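Local coordinates for acyl-CoA synthetase (AMP-forming)/AMP-acid ligase II-like protein (Dyadobacter fermentans, PDB 4GS5) that probably activates medium-chain fatty acids or related carboxylic acids with ATP and joins them to coenzyme A, at residues Q167-Y179 and A189-Y202. Numbering follows the deposited sequence.
Sequences QISDLAMPVYQSY and ALKALNGPEASELY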
loop_
_atom_site.group_PDB
_atom_site.type_symbol
_atom_site.label_atom_id
_atom_site.label_comp_id
_atom_site.label_asym_id
_atom_site.label_seq_id
_atom_site.Cartn_x
_atom_site.Cartn_y
_atom_site.Cartn_z
ATOM N N GLN A 167 6.664 10.375 14.414
ATOM C CA GLN A 167 6.309 9.822 15.729
ATOM C C GLN A 167 6.759 8.371 15.924
ATOM O O GLN A 167 7.237 7.992 17.000
ATOM C CB GLN A 167 4.793 9.881 15.948
ATOM C CG GLN A 167 4.274 11.235 16.418
ATOM C CD GLN A 167 2.760 11.251 16.578
ATOM O OE1 GLN A 167 2.020 11.130 15.603
ATOM N NE2 GLN A 167 2.298 11.398 17.811
ATOM N N ILE A 168 6.579 7.560 14.889
ATOM C CA ILE A 168 6.971 6.161 14.938
ATOM C C ILE A 168 8.485 6.027 15.068
ATOM O O ILE A 168 8.964 5.161 15.798
ATOM C CB ILE A 168 6.461 5.393 13.719
ATOM C CG1 ILE A 168 4.944 5.205 13.828
ATOM C CG2 ILE A 168 7.159 4.039 13.613
ATOM C CD1 ILE A 168 4.279 4.776 12.542
ATOM N N SER A 169 9.228 6.905 14.389
ATOM C CA SER A 169 10.689 6.900 14.447
ATOM C C SER A 169 11.207 7.049 15.863
ATOM O O SER A 169 12.311 6.614 16.173
ATOM C CB SER A 169 11.284 8.038 13.612
ATOM O OG SER A 169 11.127 7.779 12.232
ATOM N N ASP A 170 10.425 7.693 16.718
ATOM C CA ASP A 170 10.867 7.916 18.085
ATOM C C ASP A 170 10.381 6.899 19.118
ATOM O O ASP A 170 10.678 7.041 20.310
ATOM C CB ASP A 170 10.537 9.336 18.535
ATOM C CG ASP A 170 11.781 10.155 18.747
ATOM O OD1 ASP A 170 12.300 10.172 19.888
ATOM O OD2 ASP A 170 12.263 10.753 17.758
ATOM N N LEU A 171 9.650 5.880 18.667
ATOM C CA LEU A 171 9.154 4.839 19.562
ATOM C C LEU A 171 10.196 3.743 19.756
ATOM O O LEU A 171 10.725 3.218 18.793
ATOM C CB LEU A 171 7.862 4.222 19.019
ATOM C CG LEU A 171 6.642 5.129 18.879
ATOM C CD1 LEU A 171 5.468 4.360 18.240
ATOM C CD2 LEU A 171 6.253 5.682 20.235
ATOM N N ALA A 172 10.471 3.402 21.010
ATOM C CA ALA A 172 11.329 2.276 21.346
ATOM C C ALA A 172 10.565 0.960 21.238
ATOM O O ALA A 172 10.460 0.204 22.218
ATOM C CB ALA A 172 11.900 2.456 22.762
HETATM N N MSE A 173 10.039 0.697 20.045
HETATM C CA MSE A 173 9.190 -0.464 19.788
HETATM C C MSE A 173 9.166 -0.756 18.295
HETATM O O MSE A 173 8.944 0.154 17.503
HETATM C CB MSE A 173 7.756 -0.174 20.246
HETATM C CG MSE A 173 6.764 -1.178 19.713
HETATM SE SE MSE A 173 4.969 -0.992 20.444
HETATM C CE MSE A 173 4.561 0.759 19.684
ATOM N N PRO A 174 9.353 -2.028 17.903
ATOM C CA PRO A 174 9.370 -2.381 16.479
ATOM C C PRO A 174 8.035 -2.110 15.800
ATOM O O PRO A 174 7.027 -2.654 16.239
ATOM C CB PRO A 174 9.652 -3.896 16.479
ATOM C CG PRO A 174 10.096 -4.231 17.834
ATOM C CD PRO A 174 9.563 -3.201 18.772
ATOM N N VAL A 175 8.041 -1.293 14.743
ATOM C CA VAL A 175 6.847 -1.017 13.957
ATOM C C VAL A 175 7.129 -1.292 12.471
ATOM O O VAL A 175 8.167 -0.864 11.931
ATOM C CB VAL A 175 6.402 0.453 14.129
ATOM C CG1 VAL A 175 5.165 0.725 13.330
ATOM C CG2 VAL A 175 6.143 0.769 15.614
ATOM N N TYR A 176 6.216 -2.016 11.826
ATOM C CA TYR A 176 6.370 -2.424 10.438
ATOM C C TYR A 176 5.129 -2.017 9.688
ATOM O O TYR A 176 4.097 -1.768 10.312
ATOM C CB TYR A 176 6.516 -3.945 10.334
ATOM C CG TYR A 176 7.694 -4.483 11.087
ATOM C CD1 TYR A 176 8.944 -4.597 10.479
ATOM C CD2 TYR A 176 7.564 -4.881 12.411
ATOM C CE1 TYR A 176 10.032 -5.094 11.178
ATOM C CE2 TYR A 176 8.637 -5.374 13.110
ATOM C CZ TYR A 176 9.864 -5.485 12.496
ATOM O OH TYR A 176 10.925 -5.980 13.212
ATOM N N GLN A 177 5.227 -1.934 8.362
ATOM C CA GLN A 177 4.051 -1.714 7.528
ATOM C C GLN A 177 4.004 -2.762 6.420
ATOM O O GLN A 177 5.032 -3.082 5.826
ATOM C CB GLN A 177 4.003 -0.286 6.942
ATOM C CG GLN A 177 2.674 -0.006 6.197
ATOM C CD GLN A 177 2.344 1.473 6.075
ATOM O OE1 GLN A 177 3.233 2.311 6.013
ATOM N NE2 GLN A 177 1.051 1.795 6.068
ATOM N N SER A 178 2.815 -3.304 6.170
ATOM C CA SER A 178 2.615 -4.361 5.173
ATOM C C SER A 178 2.524 -3.816 3.755
ATOM O O SER A 178 2.039 -2.700 3.532
ATOM C CB SER A 178 1.288 -5.081 5.440
ATOM O OG SER A 178 1.309 -5.718 6.700
ATOM N N TYR A 179 2.972 -4.615 2.799
ATOM C CA TYR A 179 2.569 -4.440 1.407
ATOM C C TYR A 179 1.831 -5.712 1.015
ATOM O O TYR A 179 2.349 -6.807 1.210
ATOM C CB TYR A 179 3.785 -4.248 0.499
ATOM C CG TYR A 179 3.451 -4.251 -0.989
ATOM C CD1 TYR A 179 3.115 -3.077 -1.647
ATOM C CD2 TYR A 179 3.508 -5.431 -1.736
ATOM C CE1 TYR A 179 2.827 -3.074 -3.020
ATOM C CE2 TYR A 179 3.225 -5.440 -3.095
ATOM C CZ TYR A 179 2.890 -4.261 -3.732
ATOM O OH TYR A 179 2.614 -4.272 -5.083
ATOM N N ALA A 189 5.085 -8.624 1.738
ATOM C CA ALA A 189 6.334 -7.928 2.067
ATOM C C ALA A 189 6.140 -6.963 3.232
ATOM O O ALA A 189 5.020 -6.563 3.511
ATOM C CB ALA A 189 6.891 -7.189 0.840
ATOM N N LEU A 190 7.238 -6.600 3.906
ATOM C CA LEU A 190 7.171 -5.739 5.088
ATOM C C LEU A 190 8.227 -4.630 5.068
ATOM O O LEU A 190 9.397 -4.888 4.781
ATOM C CB LEU A 190 7.364 -6.553 6.375
ATOM C CG LEU A 190 6.388 -7.650 6.756
ATOM C CD1 LEU A 190 6.932 -8.432 7.962
ATOM C CD2 LEU A 190 5.018 -7.048 7.076
ATOM N N LYS A 191 7.802 -3.411 5.389
ATOM C CA LYS A 191 8.706 -2.265 5.538
ATOM C C LYS A 191 9.008 -2.007 7.015
ATOM O O LYS A 191 8.100 -2.001 7.842
ATOM C CB LYS A 191 8.038 -1.016 4.964
ATOM C CG LYS A 191 8.879 0.276 5.129
ATOM C CD LYS A 191 8.134 1.495 4.596
ATOM C CE LYS A 191 8.104 1.528 3.083
ATOM N NZ LYS A 191 7.322 2.703 2.574
ATOM N N ALA A 192 10.266 -1.777 7.365
ATOM C CA ALA A 192 10.575 -1.399 8.747
ATOM C C ALA A 192 10.436 0.106 8.901
ATOM O O ALA A 192 11.076 0.860 8.169
ATOM C CB ALA A 192 12.021 -1.858 9.132
ATOM N N LEU A 193 9.610 0.561 9.842
ATOM C CA LEU A 193 9.373 2.006 9.962
ATOM C C LEU A 193 10.209 2.685 11.050
ATOM O O LEU A 193 10.180 3.905 11.195
ATOM C CB LEU A 193 7.885 2.312 10.195
ATOM C CG LEU A 193 6.904 1.899 9.094
ATOM C CD1 LEU A 193 5.446 2.130 9.573
ATOM C CD2 LEU A 193 7.171 2.643 7.783
ATOM N N ASN A 194 10.935 1.908 11.842
ATOM C CA ASN A 194 11.854 2.514 12.816
ATOM C C ASN A 194 12.978 1.544 13.152
ATOM O O ASN A 194 13.060 0.464 12.573
ATOM C CB ASN A 194 11.121 2.992 14.091
ATOM C CG ASN A 194 10.376 1.862 14.804
ATOM O OD1 ASN A 194 10.585 0.683 14.515
ATOM N ND2 ASN A 194 9.509 2.223 15.748
ATOM N N GLY A 195 13.865 1.939 14.059
ATOM C CA GLY A 195 15.034 1.134 14.370
ATOM C C GLY A 195 16.122 1.410 13.341
ATOM O O GLY A 195 15.888 2.110 12.344
ATOM N N PRO A 196 17.313 0.829 13.545
ATOM C CA PRO A 196 18.407 1.194 12.644
ATOM C C PRO A 196 18.202 0.647 11.229
ATOM O O PRO A 196 18.864 1.120 10.322
ATOM C CB PRO A 196 19.643 0.578 13.317
ATOM C CG PRO A 196 19.113 -0.569 14.111
ATOM C CD PRO A 196 17.729 -0.141 14.575
ATOM N N GLU A 197 17.292 -0.306 11.030
ATOM C CA GLU A 197 17.033 -0.810 9.683
ATOM C C GLU A 197 15.860 -0.129 8.962
ATOM O O GLU A 197 15.446 -0.588 7.899
ATOM C CB GLU A 197 16.806 -2.327 9.704
ATOM C CG GLU A 197 18.059 -3.109 9.996
ATOM C CD GLU A 197 18.010 -4.512 9.426
ATOM O OE1 GLU A 197 17.038 -5.241 9.737
ATOM O OE2 GLU A 197 18.934 -4.873 8.660
ATOM N N ALA A 198 15.335 0.954 9.526
ATOM C CA ALA A 198 14.230 1.681 8.914
ATOM C C ALA A 198 14.578 2.101 7.491
ATOM O O ALA A 198 15.671 2.593 7.237
ATOM C CB ALA A 198 13.891 2.912 9.744
ATOM N N SER A 199 13.653 1.914 6.562
ATOM C CA SER A 199 13.905 2.326 5.189
ATOM C C SER A 199 12.676 2.277 4.310
ATOM O O SER A 199 11.577 1.931 4.758
ATOM C CB SER A 199 15.023 1.491 4.565
ATOM O OG SER A 199 14.489 0.373 3.892
ATOM N N GLU A 200 12.859 2.662 3.052
ATOM C CA GLU A 200 11.751 2.662 2.110
ATOM C C GLU A 200 11.507 1.285 1.501
ATOM O O GLU A 200 10.506 1.087 0.819
ATOM C CB GLU A 200 11.969 3.694 0.997
ATOM C CG GLU A 200 11.661 5.131 1.400
ATOM C CD GLU A 200 12.918 5.937 1.673
ATOM O OE1 GLU A 200 14.018 5.345 1.639
ATOM O OE2 GLU A 200 12.807 7.158 1.918
ATOM N N LEU A 201 12.405 0.332 1.758
ATOM C CA LEU A 201 12.307 -0.985 1.125
ATOM C C LEU A 201 11.232 -1.840 1.779
ATOM O O LEU A 201 11.107 -1.877 3.000
ATOM C CB LEU A 201 13.637 -1.748 1.159
ATOM C CG LEU A 201 14.826 -1.284 0.312
ATOM C CD1 LEU A 201 15.998 -2.232 0.557
ATOM C CD2 LEU A 201 14.529 -1.208 -1.191
ATOM N N TYR A 202 10.450 -2.519 0.955
ATOM C CA TYR A 202 9.603 -3.599 1.443
ATOM C C TYR A 202 10.388 -4.893 1.248
ATOM O O TYR A 202 10.769 -5.216 0.130
ATOM C CB TYR A 202 8.306 -3.658 0.643
ATOM C CG TYR A 202 7.354 -2.483 0.868
ATOM C CD1 TYR A 202 6.450 -2.477 1.931
ATOM C CD2 TYR A 202 7.340 -1.412 -0.005
ATOM C CE1 TYR A 202 5.559 -1.413 2.114
ATOM C CE2 TYR A 202 6.456 -0.345 0.165
ATOM C CZ TYR A 202 5.573 -0.354 1.220
ATOM O OH TYR A 202 4.721 0.710 1.375
HETATM O O HOH W 1 12.473 5.820 10.859
HETATM O O HOH W 2 13.914 4.768 14.682
HETATM O O HOH W 3 10.854 -1.544 12.651
HETATM O O HOH W 4 5.200 3.614 4.757
HETATM O O HOH W 5 2.307 -0.288 2.195
#
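Asn-194 plugs its amide into the bend between helix 162-169 and strand 175-180. ND2 gives both its protons to backbone carbonyls. One goes to Ile-168 O at 3.0 Å, which lies close to the amide plane. The other goes to Met-173 O at 2.8 Å. Ile-168 O also accepts from Leu-171 N, and the two donors reach it from opposite faces of its carbonyl plane. Asn-194 OD1 accepts from Val-175 N (3.2 Å), and a water lies within hydrogen-bonding distance of OD1 and of Val-175 O. With CG between the backbone N and the carbonyl carbon (chi1 59°), the amide points into the bend, among these backbone groups. An alanine here would remove the amide, and Met-173 O and Val-175 N would probably lose their mates and the bend its brace. A second water links Ser-169 O to Gly-195 N.

Beyond the bend, Leu-193 N donates to Val-175 O. Gln-177 and Lys-191 form a hydrogen-bonded pair, with Lys-191 N to Gln-177 O nearly straight at 178°. Tyr-179 N to Ala-189 O (2.9 Å) continues the pairing. Leu-193 CD1 lies between Val-175 CG1 and Gln-177 CB, 3.9 Å from the latter. The Gln-177 amide is satisfied by Gly-156, Ala-158 and Val-160, and a water joins its OE1 to Lys-191 NZ. Tyr-179 sets CB over the face of the Tyr-202 ring and turns its own ring edge toward that face; its OH bonds Asp-234.

This is an antiparallel beta hairpin, strands 175-180 and 187-192, within the AMP-binding region of an enzyme of the ANL superfamily.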